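Glutathione peroxidase (PDB 2V1M) reduces hydrogen peroxide with glutathione, forming glutathione disulfide and water, as a thioredoxin-fold glutathione peroxidase from Schistosoma mansoni. Local coordinates at residues A[18-23]-A[85-90]; A[77-82]-A[101-106]. One frame throughout, in Å; residues are numbered along the deposited sequence.

Contact 1: A[18-23]-A[85-90]; sequences DINGVD and EIKKFV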
ATOM      1  N   ASP A  18      -2.275  12.215   3.251  1.00  3.24           N
ATOM      2  CA  ASP A  18      -1.131  11.527   3.859  1.00  3.32           C
ATOM      3  C   ASP A  18      -1.258  11.521   5.393  1.00  2.99           C
ATOM      4  O   ASP A  18      -2.202  12.096   5.952  1.00  3.05           O
ATOM      5  CB  ASP A  18       0.212  12.054   3.318  1.00  3.53           C
ATOM      6  CG  ASP A  18       0.723  13.332   3.965  1.00  3.77           C
ATOM      7  OD1 ASP A  18       0.194  13.786   4.998  1.00  3.76           O
ATOM      8  OD2 ASP A  18       1.732  13.841   3.406  1.00  5.04           O
ATOM      9  N   ILE A  19      -0.325  10.866   6.065  1.00  3.02           N
ATOM     10  CA  ILE A  19      -0.505  10.643   7.514  1.00  3.60           C
ATOM     11  C   ILE A  19      -0.388  11.929   8.327  1.00  3.64           C
ATOM     12  O   ILE A  19      -0.807  11.957   9.477  1.00  4.28           O
ATOM     13  CB  ILE A  19       0.385   9.522   8.047  1.00  3.70           C
ATOM     14  CG1 ILE A  19      -0.150   8.928   9.362  1.00  4.31           C
ATOM     15  CG2 ILE A  19       1.840  10.017   8.142  1.00  4.54           C
ATOM     16  CD1 ILE A  19       0.444   7.554   9.660  1.00  5.09           C
ATOM     17  N   ASN A  20       0.202  12.958   7.716  1.00  4.23           N
ATOM     18  CA  ASN A  20       0.317  14.293   8.338  1.00  4.57           C
ATOM     19  C   ASN A  20      -0.879  15.185   8.047  1.00  4.87           C
ATOM     20  O   ASN A  20      -0.900  16.360   8.479  1.00  6.60           O
ATOM     21  CB  ASN A  20       1.587  14.988   7.843  1.00  5.38           C
ATOM     22  CG  ASN A  20       2.845  14.216   8.231  1.00  7.56           C
ATOM     23  OD1 ASN A  20       2.909  13.654   9.340  1.00  8.16           O
ATOM     24  ND2 ASN A  20       3.820  14.157   7.330  1.00 11.97           N
ATOM     25  N   GLY A  21      -1.872  14.648   7.332  1.00  3.97           N
ATOM     26  CA  GLY A  21      -3.055  15.430   6.975  1.00  4.28           C
ATOM     27  C   GLY A  21      -2.896  16.216   5.691  1.00  3.92           C
ATOM     28  O   GLY A  21      -3.800  17.009   5.362  1.00  4.61           O
ATOM     29  N   VAL A  22      -1.826  15.994   4.940  1.00  3.53           N
ATOM     30  CA  VAL A  22      -1.558  16.709   3.688  1.00  3.86           C
ATOM     31  C   VAL A  22      -2.103  15.906   2.521  1.00  3.65           C
ATOM     32  O   VAL A  22      -1.669  14.755   2.288  1.00  3.48           O
ATOM     33  CB  VAL A  22      -0.034  16.954   3.537  1.00  4.37           C
ATOM     34  CG1 VAL A  22       0.325  17.441   2.136  1.00  5.21           C
ATOM     35  CG2 VAL A  22       0.448  17.930   4.637  1.00  5.23           C
ATOM     36  N   ASP A  23      -3.020  16.498   1.763  1.00  3.44           N
ATOM     37  CA  ASP A  23      -3.560  15.810   0.604  1.00  3.92           C
ATOM     38  C   ASP A  23      -2.537  15.849  -0.506  1.00  3.96           C
ATOM     39  O   ASP A  23      -1.896  16.895  -0.760  1.00  5.32           O
ATOM     40  CB  ASP A  23      -4.875  16.472   0.191  1.00  4.76           C
ATOM     41  CG  ASP A  23      -6.050  16.135   1.142  1.00  5.39           C
ATOM     42  OD1 ASP A  23      -5.854  15.474   2.210  1.00  6.03           O
ATOM     43  OD2 ASP A  23      -7.183  16.619   0.825  1.00  5.63           O
ATOM     44  N   GLU A  85      -0.602   8.799  16.361  1.00  4.40           N
ATOM     45  CA  GLU A  85      -0.130   7.658  17.113  1.00  4.43           C
ATOM     46  C   GLU A  85       0.355   6.541  16.194  1.00  3.93           C
ATOM     47  O   GLU A  85       1.369   5.887  16.498  1.00  4.63           O
ATOM     48  CB  GLU A  85      -1.224   7.172  18.044  1.00  5.21           C
ATOM     49  CG  GLU A  85      -0.822   5.983  18.896  1.00  8.32           C
ATOM     50  CD  GLU A  85      -1.858   5.607  19.974  0.80  8.12           C
ATOM     51  OE1 GLU A  85      -2.939   6.224  20.058  0.80 10.42           O
ATOM     52  OE2 GLU A  85      -1.571   4.641  20.725  0.80 11.12           O
ATOM     53  N   ILE A  86      -0.358   6.282  15.098  1.00  3.56           N
ATOM     54  CA  ILE A  86       0.137   5.314  14.105  1.00  3.83           C
ATOM     55  C   ILE A  86       1.536   5.739  13.609  1.00  3.49           C
ATOM     56  O   ILE A  86       2.490   4.932  13.523  1.00  3.78           O
ATOM     57  CB  ILE A  86      -0.842   5.201  12.928  1.00  3.53           C
ATOM     58  CG1 ILE A  86      -2.184   4.597  13.396  1.00  3.85           C
ATOM     59  CG2 ILE A  86      -0.222   4.332  11.814  1.00  4.12           C
ATOM     60  CD1 ILE A  86      -3.288   4.758  12.378  1.00  4.26           C
ATOM     61  N   LYS A  87       1.663   7.004  13.237  1.00  3.80           N
ATOM     62  CA  LYS A  87       2.929   7.510  12.706  1.00  3.67           C
ATOM     63  C   LYS A  87       4.049   7.315  13.719  1.00  3.77           C
ATOM     64  O   LYS A  87       5.145   6.850  13.378  1.00  4.03           O
ATOM     65  CB  LYS A  87       2.795   8.984  12.352  1.00  3.92           C
ATOM     66  CG  LYS A  87       4.090   9.567  11.734  1.00  4.99           C
ATOM     67  CD  LYS A  87       4.009  11.074  11.539  1.00  5.93           C
ATOM     68  CE  LYS A  87       5.276  11.624  10.912  1.00  8.68           C
ATOM     69  NZ  LYS A  87       5.251  13.096  10.790  0.50  7.20           N
ATOM     70  N   LYS A  88       3.807   7.707  14.963  1.00  3.83           N
ATOM     71  CA  LYS A  88       4.848   7.557  15.997  1.00  4.45           C
ATOM     72  C   LYS A  88       5.212   6.090  16.181  1.00  4.41           C
ATOM     73  O   LYS A  88       6.393   5.749  16.296  1.00  4.69           O
ATOM     74  CB  LYS A  88       4.363   8.170  17.326  1.00  5.61           C
ATOM     75  CG  LYS A  88       5.399   8.099  18.447  1.00  7.18           C
ATOM     76  CD  LYS A  88       4.901   8.838  19.696  1.00  9.19           C
ATOM     77  CE  LYS A  88       5.875   8.738  20.831  1.00 12.06           C
ATOM     78  NZ  LYS A  88       7.023   9.695  20.680  0.50 12.43           N
ATOM     79  N   PHE A  89       4.212   5.217  16.220  1.00  3.84           N
ATOM     80  CA  PHE A  89       4.464   3.819  16.443  1.00  4.89           C
ATOM     81  C   PHE A  89       5.370   3.241  15.364  1.00  4.24           C
ATOM     82  O   PHE A  89       6.392   2.602  15.664  1.00  4.63           O
ATOM     83  CB  PHE A  89       3.136   3.031  16.507  1.00  5.54           C
ATOM     84  CG  PHE A  89       3.327   1.515  16.524  1.00  5.81           C
ATOM     85  CD1 PHE A  89       3.009   0.761  17.646  1.00  7.30           C
ATOM     86  CD2 PHE A  89       3.882   0.880  15.422  1.00  9.25           C
ATOM     87  CE1 PHE A  89       3.205  -0.628  17.650  1.00  8.18           C
ATOM     88  CE2 PHE A  89       4.093  -0.506  15.430  1.00 10.63           C
ATOM     89  CZ  PHE A  89       3.750  -1.250  16.547  1.00  9.33           C
ATOM     90  N   VAL A  90       4.990   3.450  14.100  1.00  4.11           N
ATOM     91  CA  VAL A  90       5.724   2.775  13.022  1.00  4.53           C
ATOM     92  C   VAL A  90       7.102   3.426  12.803  1.00  4.11           C
ATOM     93  O   VAL A  90       8.073   2.749  12.429  1.00  4.54           O
ATOM     94  CB  VAL A  90       4.922   2.689  11.711  1.00  4.83           C
ATOM     95  CG1 VAL A  90       3.578   1.990  11.953  1.00  5.71           C
ATOM     96  CG2 VAL A  90       4.763   4.047  11.007  1.00  4.92           C
TER
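K87, on helix 83-94, reaches across to the hairpin turn between strands 15-17 and 23-25 and touches both I19 and N20, a compact example of a lysine with an apolar stem and a polar end. At the root, K87 CB lies 3.8 Å from I19 CD1. With CG placed opposite the backbone N (chi1 -178°) and every later torsion also extended, the lysine leaves the helix straight. K87 CD passes 4.2 Å from I19 CG2, so the two branches of the isoleucine attend successive parts of the same stem. By K87 CE the neighbour has changed to N20, whose OD1 is 3.5 Å away, and K87 NZ then donates to N20 OD1 at 2.8 Å. The ammonium comes to the carbonyl at a C=O...N angle of 126° and lies only moderately off the amide plane, while the N20 side chain crosses the lysine at about a right angle.

Beyond K87, I19 CD1 also meets I86 CG2 at 3.9 Å, both isoleucines being buried; M100 of strand 99-100 touches I19 as well. The turn itself is braced from within. D18 to G21 form a type I turn, and D18 OD1 accepts from N20 N, closing an Asx turn, and from V22 N, the two donors arriving on opposite faces of the carboxylate.

Chemically, the contact is graded from buried aliphatic carbons at the isoleucines to one charge-assisted hydrogen bond at an exposed asparagine. N20 brings no opposite charge, so this pairing is not a salt bridge; the ion-dipole bond gives the K87 NZ charge a neutral partner at the turn while the stem packs on I19, and it probably helps to set how N20 and K87 lie against each other.

Contact 2: A[77-82]-A[101-106]; sequences GQEPWA and FSKIKV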
ATOM      1  N   GLY A  77     -10.724  -4.647  14.127  1.00  4.67           N
ATOM      2  CA  GLY A  77     -10.421  -3.449  14.934  1.00  5.31           C
ATOM      3  C   GLY A  77      -8.916  -3.349  15.230  1.00  4.28           C
ATOM      4  O   GLY A  77      -8.509  -2.878  16.305  1.00  5.59           O
ATOM      5  N   GLN A  78      -8.085  -3.704  14.241  1.00  3.80           N
ATOM      6  CA  GLN A  78      -6.642  -3.773  14.446  1.00  3.77           C
ATOM      7  C   GLN A  78      -5.867  -2.508  14.088  1.00  3.58           C
ATOM      8  O   GLN A  78      -4.635  -2.477  14.250  1.00  3.61           O
ATOM      9  CB  GLN A  78      -6.079  -5.022  13.765  1.00  3.53           C
ATOM     10  CG  GLN A  78      -6.589  -6.262  14.449  1.00  4.00           C
ATOM     11  CD  GLN A  78      -6.164  -7.571  13.769  1.00  3.74           C
ATOM     12  OE1 GLN A  78      -5.574  -7.600  12.691  1.00  3.87           O
ATOM     13  NE2 GLN A  78      -6.475  -8.689  14.414  1.00  4.75           N
ATOM     14  N   GLU A  79      -6.570  -1.434  13.701  1.00  3.61           N
ATOM     15  CA  GLU A  79      -5.959  -0.118  13.529  1.00  3.69           C
ATOM     16  C   GLU A  79      -6.819   0.934  14.233  1.00  3.74           C
ATOM     17  O   GLU A  79      -7.351   1.841  13.624  1.00  3.95           O
ATOM     18  CB  GLU A  79      -5.784   0.210  12.043  1.00  3.86           C
ATOM     19  CG  GLU A  79      -4.915   1.457  11.774  1.00  3.89           C
ATOM     20  CD  GLU A  79      -3.435   1.165  11.926  1.00  3.26           C
ATOM     21  OE1 GLU A  79      -3.006   0.786  13.053  1.00  3.64           O
ATOM     22  OE2 GLU A  79      -2.686   1.272  10.918  1.00  3.50           O
ATOM     23  N   PRO A  80      -6.971   0.807  15.578  1.00  3.88           N
ATOM     24  CA  PRO A  80      -7.874   1.723  16.290  1.00  4.74           C
ATOM     25  C   PRO A  80      -7.321   3.120  16.501  1.00  4.31           C
ATOM     26  O   PRO A  80      -8.116   4.045  16.780  1.00  5.32           O
ATOM     27  CB  PRO A  80      -8.099   1.010  17.642  1.00  5.55           C
ATOM     28  CG  PRO A  80      -6.758   0.287  17.843  1.00  5.28           C
ATOM     29  CD  PRO A  80      -6.437  -0.244  16.464  1.00  4.21           C
ATOM     30  N   TRP A  81      -5.997   3.300  16.451  1.00  4.09           N
ATOM     31  CA  TRP A  81      -5.399   4.578  16.821  1.00  4.70           C
ATOM     32  C   TRP A  81      -5.614   5.628  15.726  1.00  4.67           C
ATOM     33  O   TRP A  81      -5.896   5.320  14.564  1.00  5.35           O
ATOM     34  CB  TRP A  81      -3.896   4.416  17.068  1.00  4.86           C
ATOM     35  CG  TRP A  81      -3.532   3.358  18.073  1.00  4.91           C
ATOM     36  CD1 TRP A  81      -4.278   2.928  19.153  1.00  6.31           C
ATOM     37  CD2 TRP A  81      -2.330   2.586  18.090  1.00  4.68           C
ATOM     38  NE1 TRP A  81      -3.610   1.918  19.827  1.00  7.34           N
ATOM     39  CE2 TRP A  81      -2.411   1.695  19.195  1.00  6.01           C
ATOM     40  CE3 TRP A  81      -1.200   2.540  17.267  1.00  4.92           C
ATOM     41  CZ2 TRP A  81      -1.395   0.768  19.478  1.00  7.67           C
ATOM     42  CZ3 TRP A  81      -0.199   1.619  17.543  1.00  6.06           C
ATOM     43  CH2 TRP A  81      -0.298   0.750  18.643  1.00  7.80           C
ATOM     44  N   ALA A  82      -5.445   6.888  16.121  1.00  5.30           N
ATOM     45  CA  ALA A  82      -5.460   7.977  15.155  1.00  5.84           C
ATOM     46  C   ALA A  82      -4.083   8.113  14.499  1.00  4.46           C
ATOM     47  O   ALA A  82      -3.072   7.515  14.929  1.00  4.12           O
ATOM     48  CB  ALA A  82      -5.912   9.303  15.816  1.00  8.45           C
ATOM     49  N   PHE A 101       0.012   7.026   4.944  1.00  2.68           N
ATOM     50  CA  PHE A 101      -1.227   7.774   4.675  1.00  2.88           C
ATOM     51  C   PHE A 101      -2.165   7.801   5.858  1.00  2.93           C
ATOM     52  O   PHE A 101      -2.009   7.074   6.836  1.00  2.96           O
ATOM     53  CB  PHE A 101      -1.881   7.239   3.387  1.00  3.16           C
ATOM     54  CG  PHE A 101      -0.993   7.505   2.179  1.00  2.99           C
ATOM     55  CD1 PHE A 101      -1.126   8.695   1.468  1.00  3.53           C
ATOM     56  CD2 PHE A 101       0.069   6.637   1.858  1.00  3.56           C
ATOM     57  CE1 PHE A 101      -0.262   9.005   0.398  1.00  4.22           C
ATOM     58  CE2 PHE A 101       0.933   6.945   0.831  1.00  3.40           C
ATOM     59  CZ  PHE A 101       0.789   8.144   0.110  1.00  4.03           C
ATOM     60  N   SER A 102      -3.165   8.685   5.781  1.00  3.04           N
ATOM     61  CA  SER A 102      -4.246   8.661   6.730  1.00  3.11           C
ATOM     62  C   SER A 102      -5.152   7.435   6.520  1.00  3.20           C
ATOM     63  O   SER A 102      -5.209   6.808   5.451  1.00  3.19           O
ATOM     64  CB  SER A 102      -5.075   9.960   6.632  1.00  3.47           C
ATOM     65  OG  SER A 102      -4.386  11.069   7.184  1.00  5.06           O
ATOM     66  N   LYS A 103      -5.867   7.114   7.594  1.00  3.34           N
ATOM     67  CA  LYS A 103      -6.719   5.918   7.629  0.50  3.29           C
ATOM     68  C   LYS A 103      -7.871   6.052   6.629  1.00  3.38           C
ATOM     69  O   LYS A 103      -8.490   7.129   6.461  1.00  4.52           O
ATOM     70  CB  LYS A 103      -7.178   5.710   9.075  0.50  3.42           C
ATOM     71  CG  LYS A 103      -7.939   4.413   9.349  0.50  2.99           C
ATOM     72  CD  LYS A 103      -8.568   4.396  10.733  0.50  3.27           C
ATOM     73  CE  LYS A 103      -7.516   4.523  11.835  0.50  4.14           C
ATOM     74  NZ  LYS A 103      -8.139   4.381  13.184  0.50  4.05           N
ATOM     75  N   ILE A 104      -8.160   4.936   5.950  1.00  3.21           N
ATOM     76  CA  ILE A 104      -9.220   4.820   4.968  1.00  3.64           C
ATOM     77  C   ILE A 104      -9.954   3.505   5.166  1.00  3.35           C
ATOM     78  O   ILE A 104      -9.536   2.611   5.935  1.00  4.31           O
ATOM     79  CB  ILE A 104      -8.665   4.877   3.536  1.00  3.87           C
ATOM     80  CG1 ILE A 104      -7.669   3.739   3.278  1.00  4.73           C
ATOM     81  CG2 ILE A 104      -8.078   6.285   3.242  1.00  6.66           C
ATOM     82  CD1 ILE A 104      -7.370   3.492   1.788  1.00  5.37           C
ATOM     83  N   LYS A 105     -11.037   3.359   4.416  1.00  3.37           N
ATOM     84  CA  LYS A 105     -11.688   2.046   4.211  1.00  3.44           C
ATOM     85  C   LYS A 105     -11.227   1.507   2.849  1.00  3.68           C
ATOM     86  O   LYS A 105     -10.976   2.266   1.890  1.00  3.29           O
ATOM     87  CB  LYS A 105     -13.201   2.183   4.256  1.00  4.04           C
ATOM     88  CG  LYS A 105     -13.662   2.480   5.695  1.00  4.21           C
ATOM     89  CD  LYS A 105     -15.162   2.785   5.738  1.00  5.61           C
ATOM     90  CE  LYS A 105     -15.581   2.934   7.196  1.00  9.10           C
ATOM     91  NZ  LYS A 105     -17.051   3.011   7.325  0.50  9.26           N
ATOM     92  N   VAL A 106     -11.136   0.182   2.792  1.00  3.29           N
ATOM     93  CA  VAL A 106     -10.764  -0.544   1.560  1.00  3.24           C
ATOM     94  C   VAL A 106     -11.906  -1.384   0.978  1.00  3.29           C
ATOM     95  O   VAL A 106     -11.842  -1.740  -0.196  1.00  3.81           O
ATOM     96  CB  VAL A 106      -9.498  -1.403   1.752  1.00  3.16           C
ATOM     97  CG1 VAL A 106      -8.330  -0.544   2.239  1.00  3.87           C
ATOM     98  CG2 VAL A 106      -9.760  -2.577   2.712  1.00  3.45           C
TER
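K103 and the backbone of E79 and W81 meet where the K103 side chain bridges two loops of the thioredoxin fold, one leading from strand 65-71 into helix 83-94, the other leaving strand 99-100. In the conformer described, one of two deposited for K103, K103 NZ donates to E79 O at 2.7 Å and to W81 O at 2.8 Å, a fork that holds two carbonyls of the bend with one ammonium. The first is approached fairly directly, at a C=O...N angle of 156°; the second is met from above its carbonyl plane. A kink at chi3 (-60°) swings the end of the otherwise extended lysine onto both.

The side chains of E79 and K103 run antiparallel as they pass, with E79 CG 4.0 Å from K103 CE. The carboxylate turns elsewhere: E79 OE1 accepts from C41 N, in the loop that also carries C43, the active-site residue by similarity, which is oxidised to cysteinesulfonic acid in this crystal.

One shell further out, E83 OE2 accepts from K103 N, so the start of the helix also grips the lysine's own backbone, and N73 OD1 receives E79 N. A82 occupies the N-cap of that helix, directly after the gripped W81 carbonyl. Despite their opposite charges, E79 OE1 and K103 NZ remain 6.3 Å apart.

In the fold
From the N terminus, the chain first forms the hairpin whose connection lies in 18-23, then builds strand 33-39, helix 46-60 and strand 65-71 before reaching 77-82. Helix 83-94 follows at once, and its 85-90 part folds back on the hairpin, closing the long loop of contact 1. After strand 99-100, segment 101-106 returns to 77-82 and closes the much shorter loop of contact 2. The segments alternate, so the two closures cross instead of nesting. They also touch: D18 O probably accepts a hydrogen bond from S102 OG, and F89 packs on W81. Together they tie hairpin, helix 83-94, the loop before it and the loop after strand 99-100 on the same side of the chain's centre.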